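Local atomic coordinates of phosphoglycolate phosphatase (Thermoplasma acidophilum, PDB entry 1L6R), a protein that catalyses the magnesium-dependent dephosphorylation of 2-phosphoglycolate to glycolate and, less efficiently, releases phosphate from inorganic pyrophosphate. Residues Y53-K56 and I57-I61; S104-T107 and N108-E112; F117-P121 and E122-Y126; K191-P194 and A195-D199. The protein carries 1 engineered substitution. One frame throughout, in Å; residues are numbered along the deposited sequence.

Contact 1 of 4, residues Y53-K56 and I57-I61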
loop_
_atom_site.group_PDB
_atom_site.type_symbol
_atom_site.label_atom_id
_atom_site.label_comp_id
_atom_site.label_asym_id
_atom_site.label_seq_id
_atom_site.Cartn_x
_atom_site.Cartn_y
_atom_site.Cartn_z
ATOM N N TYR A 53 -10.450 -5.463 -21.855
ATOM C CA TYR A 53 -10.927 -4.558 -22.902
ATOM C C TYR A 53 -12.260 -5.140 -23.409
ATOM O O TYR A 53 -13.230 -4.405 -23.610
ATOM C CB TYR A 53 -9.891 -4.491 -24.035
ATOM C CG TYR A 53 -10.412 -3.973 -25.362
ATOM C CD1 TYR A 53 -10.735 -2.623 -25.541
ATOM C CD2 TYR A 53 -10.576 -4.840 -26.444
ATOM C CE1 TYR A 53 -11.205 -2.153 -26.780
ATOM C CE2 TYR A 53 -11.049 -4.387 -27.676
ATOM C CZ TYR A 53 -11.357 -3.045 -27.834
ATOM O OH TYR A 53 -11.808 -2.592 -29.055
ATOM N N ALA A 54 -12.320 -6.458 -23.603
ATOM C CA ALA A 54 -13.560 -7.092 -24.052
ATOM C C ALA A 54 -14.669 -6.772 -23.055
ATOM O O ALA A 54 -15.788 -6.460 -23.439
ATOM C CB ALA A 54 -13.372 -8.605 -24.157
ATOM N N LEU A 55 -14.364 -6.847 -21.766
ATOM C CA LEU A 55 -15.383 -6.545 -20.774
ATOM C C LEU A 55 -15.803 -5.082 -20.874
ATOM O O LEU A 55 -16.988 -4.759 -20.772
ATOM C CB LEU A 55 -14.878 -6.878 -19.370
ATOM C CG LEU A 55 -14.608 -8.362 -19.119
ATOM C CD1 LEU A 55 -14.200 -8.531 -17.657
ATOM C CD2 LEU A 55 -15.841 -9.209 -19.439
ATOM N N LYS A 56 -14.846 -4.192 -21.097
ATOM C CA LYS A 56 -15.178 -2.776 -21.211
ATOM C C LYS A 56 -16.141 -2.511 -22.362
ATOM O O LYS A 56 -17.176 -1.852 -22.179
ATOM C CB LYS A 56 -13.919 -1.930 -21.415
ATOM C CG LYS A 56 -14.210 -0.443 -21.622
ATOM C CD LYS A 56 -12.922 0.358 -21.626
ATOM C CE LYS A 56 -13.158 1.829 -21.974
ATOM N NZ LYS A 56 -14.091 2.511 -21.044
ATOM N N ILE A 57 -15.839 -3.038 -23.542
ATOM C CA ILE A 57 -16.716 -2.768 -24.673
ATOM C C ILE A 57 -18.031 -3.546 -24.690
ATOM O O ILE A 57 -19.032 -3.030 -25.188
ATOM C CB ILE A 57 -15.978 -2.935 -26.040
ATOM C CG1 ILE A 57 -15.620 -4.393 -26.302
ATOM C CG2 ILE A 57 -14.731 -2.057 -26.061
ATOM C CD1 ILE A 57 -14.990 -4.615 -27.678
ATOM N N PHE A 58 -18.057 -4.754 -24.130
ATOM C CA PHE A 58 -19.291 -5.534 -24.131
ATOM C C PHE A 58 -20.164 -5.293 -22.905
ATOM O O PHE A 58 -21.391 -5.259 -23.012
ATOM C CB PHE A 58 -18.974 -7.025 -24.298
ATOM C CG PHE A 58 -18.632 -7.408 -25.717
ATOM C CD1 PHE A 58 -19.605 -7.366 -26.709
ATOM C CD2 PHE A 58 -17.339 -7.779 -26.064
ATOM C CE1 PHE A 58 -19.301 -7.684 -28.031
ATOM C CE2 PHE A 58 -17.021 -8.100 -27.385
ATOM C CZ PHE A 58 -18.006 -8.051 -28.369
ATOM N N LEU A 59 -19.554 -5.117 -21.737
ATOM C CA LEU A 59 -20.372 -4.859 -20.558
ATOM C C LEU A 59 -20.828 -3.404 -20.567
ATOM O O LEU A 59 -21.899 -3.081 -20.050
ATOM C CB LEU A 59 -19.602 -5.154 -19.258
ATOM C CG LEU A 59 -19.018 -6.562 -19.099
ATOM C CD1 LEU A 59 -18.624 -6.767 -17.644
ATOM C CD2 LEU A 59 -20.024 -7.621 -19.519
ATOM N N GLY A 60 -20.023 -2.528 -21.163
ATOM C CA GLY A 60 -20.367 -1.117 -21.212
ATOM C C GLY A 60 -19.802 -0.350 -20.030
ATOM O O GLY A 60 -20.530 0.334 -19.312
ATOM N N ILE A 61 -18.494 -0.464 -19.832
ATOM C CA ILE A 61 -17.811 0.208 -18.735
ATOM C C ILE A 61 -17.349 1.585 -19.214
ATOM O O ILE A 61 -16.659 1.694 -20.229
ATOM C CB ILE A 61 -16.604 -0.628 -18.291
ATOM C CG1 ILE A 61 -17.068 -2.040 -17.906
ATOM C CG2 ILE A 61 -15.879 0.058 -17.136
ATOM C CD1 ILE A 61 -18.130 -2.096 -16.791
HETATM O O HOH W 1 -17.991 0.902 -23.025
#
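Ile-57 N, Phe-58 N and Leu-59 N bond back to Tyr-53 O, Ala-54 O and Leu-55 O in the i to i+4 pattern of an alpha helix. The pattern then widens to a pi-type turn: Ile-61 N sits on a lone pair of Lys-56 O, 3.0 Å away, while Gly-60 N bonds it only weakly. Gly-60 has positive backbone angles (phi 91°, psi 54°), which turn the chain here.

The side chain of Lys-56 follows the same turn. It runs extended to CE, and the bend at its last torsion (59°) brings Lys-56 NZ to 2.8 Å from Ile-61 O. NZ also bonds to Gly-63 O and Asn-76 OD1, so three oxygens grip it. A water bridges Lys-56 O and Ile-61 O.

Tyr-53 CE1 meets Ile-57 CG2 at 3.6 Å, and Ile-57 CD1 reaches the CE2 and CZ side of the same ring. Leu-55 and Leu-59 lie side by side, with CD2 of the first 4.1 Å from CD1 of the second.

The segments lie late in helix 49-60, in a beta-alpha-beta unit with strands 40-44 and 65-67. Leu-55 and Ile-61 pack on Leu-43 of strand 40-44. Leu-59 and Ile-61 touch helix 25-36.

Contact 2 of 4, residues S104-T107 and N108-E112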
loop_
_atom_site.group_PDB
_atom_site.type_symbol
_atom_site.label_atom_id
_atom_site.label_comp_id
_atom_site.label_asym_id
_atom_site.label_seq_id
_atom_site.Cartn_x
_atom_site.Cartn_y
_atom_site.Cartn_z
ATOM N N SER A 104 4.338 -21.683 -17.316
ATOM C CA SER A 104 3.634 -20.648 -18.057
ATOM C C SER A 104 2.187 -21.044 -18.338
ATOM O O SER A 104 1.817 -22.225 -18.282
ATOM C CB SER A 104 4.359 -20.394 -19.384
ATOM O OG SER A 104 3.816 -19.269 -20.056
ATOM N N ILE A 105 1.365 -20.041 -18.631
ATOM C CA ILE A 105 -0.027 -20.271 -18.962
ATOM C C ILE A 105 -0.285 -19.609 -20.301
ATOM O O ILE A 105 0.431 -18.676 -20.699
ATOM C CB ILE A 105 -0.981 -19.721 -17.880
ATOM C CG1 ILE A 105 -0.803 -18.209 -17.708
ATOM C CG2 ILE A 105 -0.706 -20.430 -16.572
ATOM C CD1 ILE A 105 -1.732 -17.592 -16.655
ATOM N N LEU A 106 -1.306 -20.086 -20.996
ATOM C CA LEU A 106 -1.599 -19.562 -22.319
ATOM C C LEU A 106 -1.755 -18.050 -22.388
ATOM O O LEU A 106 -1.201 -17.424 -23.296
ATOM C CB LEU A 106 -2.846 -20.240 -22.896
ATOM C CG LEU A 106 -3.220 -19.822 -24.322
ATOM C CD1 LEU A 106 -3.889 -20.978 -25.044
ATOM C CD2 LEU A 106 -4.138 -18.604 -24.282
ATOM N N THR A 107 -2.471 -17.446 -21.445
ATOM C CA THR A 107 -2.679 -16.002 -21.529
ATOM C C THR A 107 -1.420 -15.155 -21.434
ATOM O O THR A 107 -1.469 -13.956 -21.704
ATOM C CB THR A 107 -3.703 -15.498 -20.484
ATOM O OG1 THR A 107 -3.311 -15.930 -19.175
ATOM C CG2 THR A 107 -5.109 -16.013 -20.818
ATOM N N ASN A 108 -0.288 -15.752 -21.073
ATOM C CA ASN A 108 0.938 -14.964 -21.020
ATOM C C ASN A 108 1.305 -14.404 -22.392
ATOM O O ASN A 108 2.044 -13.429 -22.475
ATOM C CB ASN A 108 2.101 -15.788 -20.467
ATOM C CG ASN A 108 2.043 -15.917 -18.959
ATOM O OD1 ASN A 108 1.331 -15.170 -18.283
ATOM N ND2 ASN A 108 2.802 -16.859 -18.423
ATOM N N ARG A 109 0.766 -14.997 -23.458
ATOM C CA ARG A 109 1.056 -14.505 -24.810
ATOM C C ARG A 109 0.502 -13.088 -24.995
ATOM O O ARG A 109 0.881 -12.368 -25.927
ATOM C CB ARG A 109 0.469 -15.446 -25.865
ATOM C CG ARG A 109 -1.053 -15.523 -25.884
ATOM C CD ARG A 109 -1.533 -16.477 -26.979
ATOM N NE ARG A 109 -1.200 -15.921 -28.287
ATOM C CZ ARG A 109 -1.325 -16.547 -29.453
ATOM N NH1 ARG A 109 -1.786 -17.788 -29.520
ATOM N NH2 ARG A 109 -0.972 -15.917 -30.562
ATOM N N TRP A 110 -0.386 -12.681 -24.096
ATOM C CA TRP A 110 -0.972 -11.352 -24.159
ATOM C C TRP A 110 -0.567 -10.456 -22.988
ATOM O O TRP A 110 -1.086 -9.351 -22.852
ATOM C CB TRP A 110 -2.497 -11.454 -24.221
ATOM C CG TRP A 110 -2.984 -12.227 -25.405
ATOM C CD1 TRP A 110 -2.646 -12.026 -26.716
ATOM C CD2 TRP A 110 -3.892 -13.342 -25.394
ATOM N NE1 TRP A 110 -3.279 -12.947 -27.513
ATOM C CE2 TRP A 110 -4.050 -13.766 -26.731
ATOM C CE3 TRP A 110 -4.588 -14.018 -24.383
ATOM C CZ2 TRP A 110 -4.872 -14.836 -27.084
ATOM C CZ3 TRP A 110 -5.411 -15.084 -24.734
ATOM C CH2 TRP A 110 -5.545 -15.480 -26.076
ATOM N N ARG A 111 0.342 -10.927 -22.136
ATOM C CA ARG A 111 0.796 -10.114 -21.001
ATOM C C ARG A 111 1.943 -9.222 -21.410
ATOM O O ARG A 111 2.720 -9.567 -22.309
ATOM C CB ARG A 111 1.231 -10.980 -19.809
ATOM C CG ARG A 111 0.051 -11.443 -18.965
ATOM C CD ARG A 111 0.438 -12.014 -17.606
ATOM N NE ARG A 111 -0.799 -12.174 -16.839
ATOM C CZ ARG A 111 -1.671 -13.163 -17.009
ATOM N NH1 ARG A 111 -1.445 -14.137 -17.892
ATOM N NH2 ARG A 111 -2.837 -13.118 -16.375
ATOM N N GLU A 112 2.055 -8.080 -20.741
ATOM C CA GLU A 112 3.109 -7.123 -21.056
ATOM C C GLU A 112 3.785 -6.533 -19.838
ATOM O O GLU A 112 4.867 -5.965 -19.946
ATOM C CB GLU A 112 2.532 -5.953 -21.859
ATOM C CG GLU A 112 1.855 -6.355 -23.164
ATOM C CD GLU A 112 1.271 -5.176 -23.931
ATOM O OE1 GLU A 112 1.922 -4.106 -23.979
ATOM O OE2 GLU A 112 0.165 -5.327 -24.500
#
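Thr-107 OG1 accepts a hydrogen bond from Arg-111 NH1 at 2.9 Å. The hydroxyl lies at the edge of the guanidinium, 15° out of its plane. The same Arg-111 NH1 donates to Asn-108 OD1 at 3.0 Å, with a bent N-H...O angle of 134°. One nitrogen therefore ties two consecutive side chains. Ile-105 CD1 also approaches Arg-111 NH1, at 3.7 Å.

The amide of Asn-108 is held at both ends. Asn-108 ND2 donates to Ser-104 OG at 3.1 Å and to Gly-116 O, while OD1 takes the arginine. These bonds should fix its rotation.

A second, apolar cluster forms where Leu-106 CD2 touches Trp-110 CZ3 at 3.8 Å, and Thr-107 CG2 meets the same part of the indole. Arg-109 CG sits over the centre of one indole face of Trp-110, 3.5 Å above the plane.

The backbone sets these groups in place. Asn-108 N, Arg-109 N and Trp-110 N bond to Ile-105 O, Leu-106 O and Thr-107 O. Arg-111 N continues the series to Asn-108 O. Further out, Arg-111 NH2 bonds to the carbonyl oxygen of Gly-46, a residue that binds magnesium, and the arginine side chain is about 5 Å from a bound calcium ion.

Successive i to i+3 bonds are the mark of a 3-10 helix. This one lies in the loop between helix 87-96 and strand 115-117 and is followed directly by Arg-111, whose side chain lies beside the metal site.

Contact 3 of 4, residues F117-P121 and E122-Y126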
loop_
_atom_site.group_PDB
_atom_site.type_symbol
_atom_site.label_atom_id
_atom_site.label_comp_id
_atom_site.label_asym_id
_atom_site.label_seq_id
_atom_site.Cartn_x
_atom_site.Cartn_y
_atom_site.Cartn_z
ATOM N N PHE A 117 1.196 -17.680 -13.966
ATOM C CA PHE A 117 1.763 -19.020 -13.908
ATOM C C PHE A 117 0.906 -19.982 -13.113
ATOM O O PHE A 117 0.001 -19.567 -12.381
ATOM C CB PHE A 117 3.198 -18.991 -13.306
ATOM C CG PHE A 117 3.272 -18.587 -11.843
ATOM C CD1 PHE A 117 3.360 -17.247 -11.470
ATOM C CD2 PHE A 117 3.314 -19.565 -10.843
ATOM C CE1 PHE A 117 3.497 -16.879 -10.125
ATOM C CE2 PHE A 117 3.450 -19.214 -9.496
ATOM C CZ PHE A 117 3.544 -17.875 -9.129
ATOM N N ASP A 118 1.192 -21.269 -13.292
ATOM C CA ASP A 118 0.550 -22.340 -12.542
ATOM C C ASP A 118 1.710 -22.919 -11.735
ATOM O O ASP A 118 2.868 -22.809 -12.142
ATOM C CB ASP A 118 -0.009 -23.441 -13.451
ATOM C CG ASP A 118 -1.268 -23.023 -14.194
ATOM O OD1 ASP A 118 -1.945 -22.068 -13.749
ATOM O OD2 ASP A 118 -1.588 -23.671 -15.218
ATOM N N ILE A 119 1.408 -23.548 -10.608
ATOM C CA ILE A 119 2.457 -24.123 -9.767
ATOM C C ILE A 119 1.850 -25.145 -8.814
ATOM O O ILE A 119 0.698 -25.008 -8.399
ATOM C CB ILE A 119 3.156 -23.004 -8.950
ATOM C CG1 ILE A 119 4.404 -23.544 -8.246
ATOM C CG2 ILE A 119 2.171 -22.404 -7.928
ATOM C CD1 ILE A 119 5.245 -22.458 -7.626
ATOM N N ASP A 120 2.613 -26.188 -8.495
ATOM C CA ASP A 120 2.141 -27.198 -7.544
ATOM C C ASP A 120 2.207 -26.542 -6.165
ATOM O O ASP A 120 3.144 -25.812 -5.869
ATOM C CB ASP A 120 3.054 -28.426 -7.546
ATOM C CG ASP A 120 3.025 -29.185 -8.857
ATOM O OD1 ASP A 120 2.142 -28.923 -9.702
ATOM O OD2 ASP A 120 3.896 -30.067 -9.035
ATOM N N PRO A 121 1.207 -26.785 -5.304
ATOM C CA PRO A 121 1.197 -26.191 -3.964
ATOM C C PRO A 121 2.500 -26.375 -3.183
ATOM O O PRO A 121 2.907 -25.495 -2.427
ATOM C CB PRO A 121 0.020 -26.891 -3.287
ATOM C CG PRO A 121 -0.933 -27.102 -4.434
ATOM C CD PRO A 121 -0.004 -27.590 -5.534
ATOM N N GLU A 122 3.154 -27.519 -3.378
ATOM C CA GLU A 122 4.398 -27.818 -2.678
ATOM C C GLU A 122 5.552 -26.892 -3.019
ATOM O O GLU A 122 6.485 -26.764 -2.233
ATOM C CB GLU A 122 4.845 -29.257 -2.952
ATOM C CG GLU A 122 3.813 -30.299 -2.616
ATOM C CD GLU A 122 3.073 -30.786 -3.841
ATOM O OE1 GLU A 122 2.654 -29.940 -4.665
ATOM O OE2 GLU A 122 2.904 -32.018 -3.978
ATOM N N ASP A 123 5.504 -26.258 -4.188
ATOM C CA ASP A 123 6.589 -25.364 -4.592
ATOM C C ASP A 123 6.337 -23.893 -4.295
ATOM O O ASP A 123 7.207 -23.061 -4.519
ATOM C CB ASP A 123 6.886 -25.503 -6.092
ATOM C CG ASP A 123 7.491 -26.843 -6.450
ATOM O OD1 ASP A 123 8.209 -27.414 -5.597
ATOM O OD2 ASP A 123 7.265 -27.323 -7.580
ATOM N N VAL A 124 5.156 -23.572 -3.774
ATOM C CA VAL A 124 4.807 -22.179 -3.501
ATOM C C VAL A 124 5.749 -21.434 -2.559
ATOM O O VAL A 124 6.197 -20.324 -2.867
ATOM C CB VAL A 124 3.354 -22.055 -2.948
ATOM C CG1 VAL A 124 3.092 -20.638 -2.467
ATOM C CG2 VAL A 124 2.354 -22.413 -4.039
ATOM N N ASP A 125 6.062 -22.030 -1.413
ATOM C CA ASP A 125 6.920 -21.349 -0.451
ATOM C C ASP A 125 8.302 -21.044 -1.016
ATOM O O ASP A 125 8.821 -19.940 -0.846
ATOM C CB ASP A 125 7.047 -22.166 0.841
ATOM C CG ASP A 125 5.734 -22.271 1.597
ATOM O OD1 ASP A 125 4.842 -21.424 1.376
ATOM O OD2 ASP A 125 5.595 -23.193 2.430
ATOM N N TYR A 126 8.892 -22.011 -1.701
ATOM C CA TYR A 126 10.214 -21.791 -2.270
ATOM C C TYR A 126 10.201 -20.708 -3.348
ATOM O O TYR A 126 11.045 -19.805 -3.352
ATOM C CB TYR A 126 10.757 -23.080 -2.872
ATOM C CG TYR A 126 12.072 -22.876 -3.581
ATOM C CD1 TYR A 126 13.237 -22.602 -2.865
ATOM C CD2 TYR A 126 12.151 -22.939 -4.970
ATOM C CE1 TYR A 126 14.450 -22.396 -3.516
ATOM C CE2 TYR A 126 13.359 -22.735 -5.634
ATOM C CZ TYR A 126 14.504 -22.464 -4.898
ATOM O OH TYR A 126 15.702 -22.267 -5.544
HETATM O O HOH W 2 4.819 -24.550 -0.585
#
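Ile-119 CG2 and Val-124 CG2 meet 3.9 Å apart. Chi1 of Ile-119 (-170°) puts its CG2 between the backbone N and the carbonyl carbon, and chi1 of Val-124 (171°) puts its CG2 anti to the carbonyl carbon, beside the backbone N, where it also meets Pro-121 O. The two side chains cross at about a right angle. The other branch of Ile-119 runs out extended, and Ile-119 CD1 reaches Asp-123 CB at 3.8 Å and Asp-123 O at 3.7 Å.

Glu-122 folds back instead. Its chain bends at chi2, and Glu-122 OE1 comes to 3.3 Å from Asp-120 CB, alongside the proline ring.

The backbone turns tightly. Asp-123 N donates to Asp-120 O at 2.9 Å. Val-124 N reaches Pro-121 O at 3.3 Å, from well above the carbonyl plane. A water donates to Pro-121 O and accepts from Asp-125 N, joining the turn to the helix.

Three acids gather here. Asp-120 OD2 lies 4.5 Å from Glu-122 OE1 and 4.6 Å from Asp-123 OD2. The charge of Asp-120 is probably eased by a long, weak ion pair to Arg-103, and Asp-123 OD2 bonds to Ser-101 OG.

Ile-119 and Val-124 both pack on Trp-145 of strand 144-149. The arrangement is a strand-to-helix connection: a turn with i to i+3 bonds leads from strand 115-117 into helix 124-132, against the antiparallel three-stranded sheet.

Contact 4 of 4, residues K191-P194 and A195-D199; sequences KACP and ANATD
Pro-194 and Ala-197 close a type I beta turn where strand 190-193 leaves the central sheet of this HAD-like hydrolase. Its hydrogen bond runs from Ala-197 N to Pro-194 O at 3.1 Å. The donor stands 66° out of the carbonyl plane, so it does not use a lone pair direction. Past the turn, Thr-198 is the N-cap of helix 199-204, and its OG1 makes a weak bond to Ile-201 N. Ala-195 O takes a bond from Lys-202 NZ of that helix.

The apolar contacts centre on the methyl of Ala-197. Cys-193 CB lies 3.7 Å from Ala-197 CB, and SG is almost as near because chi1 (66°) sets it between the backbone N and the carbonyl carbon. Pro-194 CD lies 3.9 Å from Ala-197 CB. Cys-193 also touches Ile-201 and Lys-202, so the end of strand 190-193 packs directly on helix 199-204.

The ring of Pro-194 also packs on Asp-177, which binds calcium in this crystal. The side chain of Asn-196 comes to about 4 Å from a calcium ion, too far to be a direct ligand. Across the turn, the Asn-196 amide passes obliquely by the proline ring, with OD1 3.5 Å from Pro-194 CG.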
loop_
_atom_site.group_PDB
_atom_site.type_symbol
_atom_site.label_atom_id
_atom_site.label_comp_id
_atom_site.label_asym_id
_atom_site.label_seq_id
_atom_site.Cartn_x
_atom_site.Cartn_y
_atom_site.Cartn_z
ATOM N N LYS A 191 -15.353 1.838 1.119
ATOM C CA LYS A 191 -15.209 0.411 0.865
ATOM C C LYS A 191 -16.446 -0.424 1.052
ATOM O O LYS A 191 -17.202 -0.212 1.992
ATOM C CB LYS A 191 -14.140 -0.151 1.804
ATOM C CG LYS A 191 -12.779 0.517 1.723
ATOM C CD LYS A 191 -11.930 0.143 2.939
ATOM C CE LYS A 191 -11.676 1.340 3.823
ATOM N NZ LYS A 191 -10.654 2.239 3.224
ATOM N N ALA A 192 -16.622 -1.410 0.176
ATOM C CA ALA A 192 -17.752 -2.318 0.279
ATOM C C ALA A 192 -17.335 -3.711 -0.180
ATOM O O ALA A 192 -16.443 -3.869 -1.017
ATOM C CB ALA A 192 -18.928 -1.806 -0.540
ATOM N N CYS A 193 -17.999 -4.726 0.356
ATOM C CA CYS A 193 -17.646 -6.096 0.029
ATOM C C CYS A 193 -18.831 -7.041 0.144
ATOM O O CYS A 193 -19.860 -6.697 0.728
ATOM C CB CYS A 193 -16.533 -6.563 0.973
ATOM S SG CYS A 193 -17.053 -6.688 2.711
ATOM N N PRO A 194 -18.698 -8.255 -0.413
ATOM C CA PRO A 194 -19.758 -9.266 -0.376
ATOM C C PRO A 194 -19.833 -10.033 0.945
ATOM O O PRO A 194 -18.947 -9.934 1.810
ATOM C CB PRO A 194 -19.411 -10.174 -1.554
ATOM C CG PRO A 194 -17.902 -10.118 -1.578
ATOM C CD PRO A 194 -17.603 -8.659 -1.317
ATOM N N ALA A 195 -20.899 -10.813 1.084
ATOM C CA ALA A 195 -21.111 -11.603 2.285
ATOM C C ALA A 195 -20.033 -12.665 2.470
ATOM O O ALA A 195 -19.781 -13.100 3.591
ATOM C CB ALA A 195 -22.493 -12.262 2.248
ATOM N N ASN A 196 -19.392 -13.088 1.383
ATOM C CA ASN A 196 -18.350 -14.103 1.506
ATOM C C ASN A 196 -16.946 -13.502 1.443
ATOM O O ASN A 196 -15.962 -14.193 1.177
ATOM C CB ASN A 196 -18.533 -15.207 0.452
ATOM C CG ASN A 196 -18.182 -14.751 -0.942
ATOM O OD1 ASN A 196 -18.045 -13.557 -1.203
ATOM N ND2 ASN A 196 -18.041 -15.708 -1.855
ATOM N N ALA A 197 -16.844 -12.198 1.688
ATOM C CA ALA A 197 -15.527 -11.566 1.711
ATOM C C ALA A 197 -14.780 -12.071 2.948
ATOM O O ALA A 197 -15.390 -12.560 3.901
ATOM C CB ALA A 197 -15.673 -10.050 1.784
ATOM N N THR A 198 -13.459 -11.951 2.939
ATOM C CA THR A 198 -12.674 -12.377 4.094
ATOM C C THR A 198 -12.994 -11.498 5.293
ATOM O O THR A 198 -13.467 -10.362 5.148
ATOM C CB THR A 198 -11.178 -12.263 3.831
ATOM O OG1 THR A 198 -10.879 -10.915 3.450
ATOM C CG2 THR A 198 -10.742 -13.231 2.731
ATOM N N ASP A 199 -12.711 -12.013 6.485
ATOM C CA ASP A 199 -12.970 -11.271 7.704
ATOM C C ASP A 199 -12.237 -9.936 7.750
ATOM O O ASP A 199 -12.815 -8.939 8.161
ATOM C CB ASP A 199 -12.558 -12.090 8.935
ATOM C CG ASP A 199 -13.544 -13.195 9.270
ATOM O OD1 ASP A 199 -14.655 -13.228 8.700
ATOM O OD2 ASP A 199 -13.202 -14.033 10.135
#

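How the contacts relate
Only contacts 2 and 3 touch: Ile-105 CG2 lies 3.5 Å from Asp-118 OD1, where the loop of contact 2 packs beside the end of strand 115-117. Contacts 1 and 4 belong to the part of the chain with the large mixed sheet, and their centres are 25 Å apart. Contacts 2 and 4 both come near bound calcium, through Arg-111 and Asn-196. The ions are different ones; the two contacts lie on opposite sides of the chain's centre, nearest atoms about 21 Å apart. Leu-55 of contact 1 is about 10 Å from the nucleophile Asp-11, side chain to side chain. Contact 3 is remote, with the side chain of Ile-119 about 14 Å from a calcium ion.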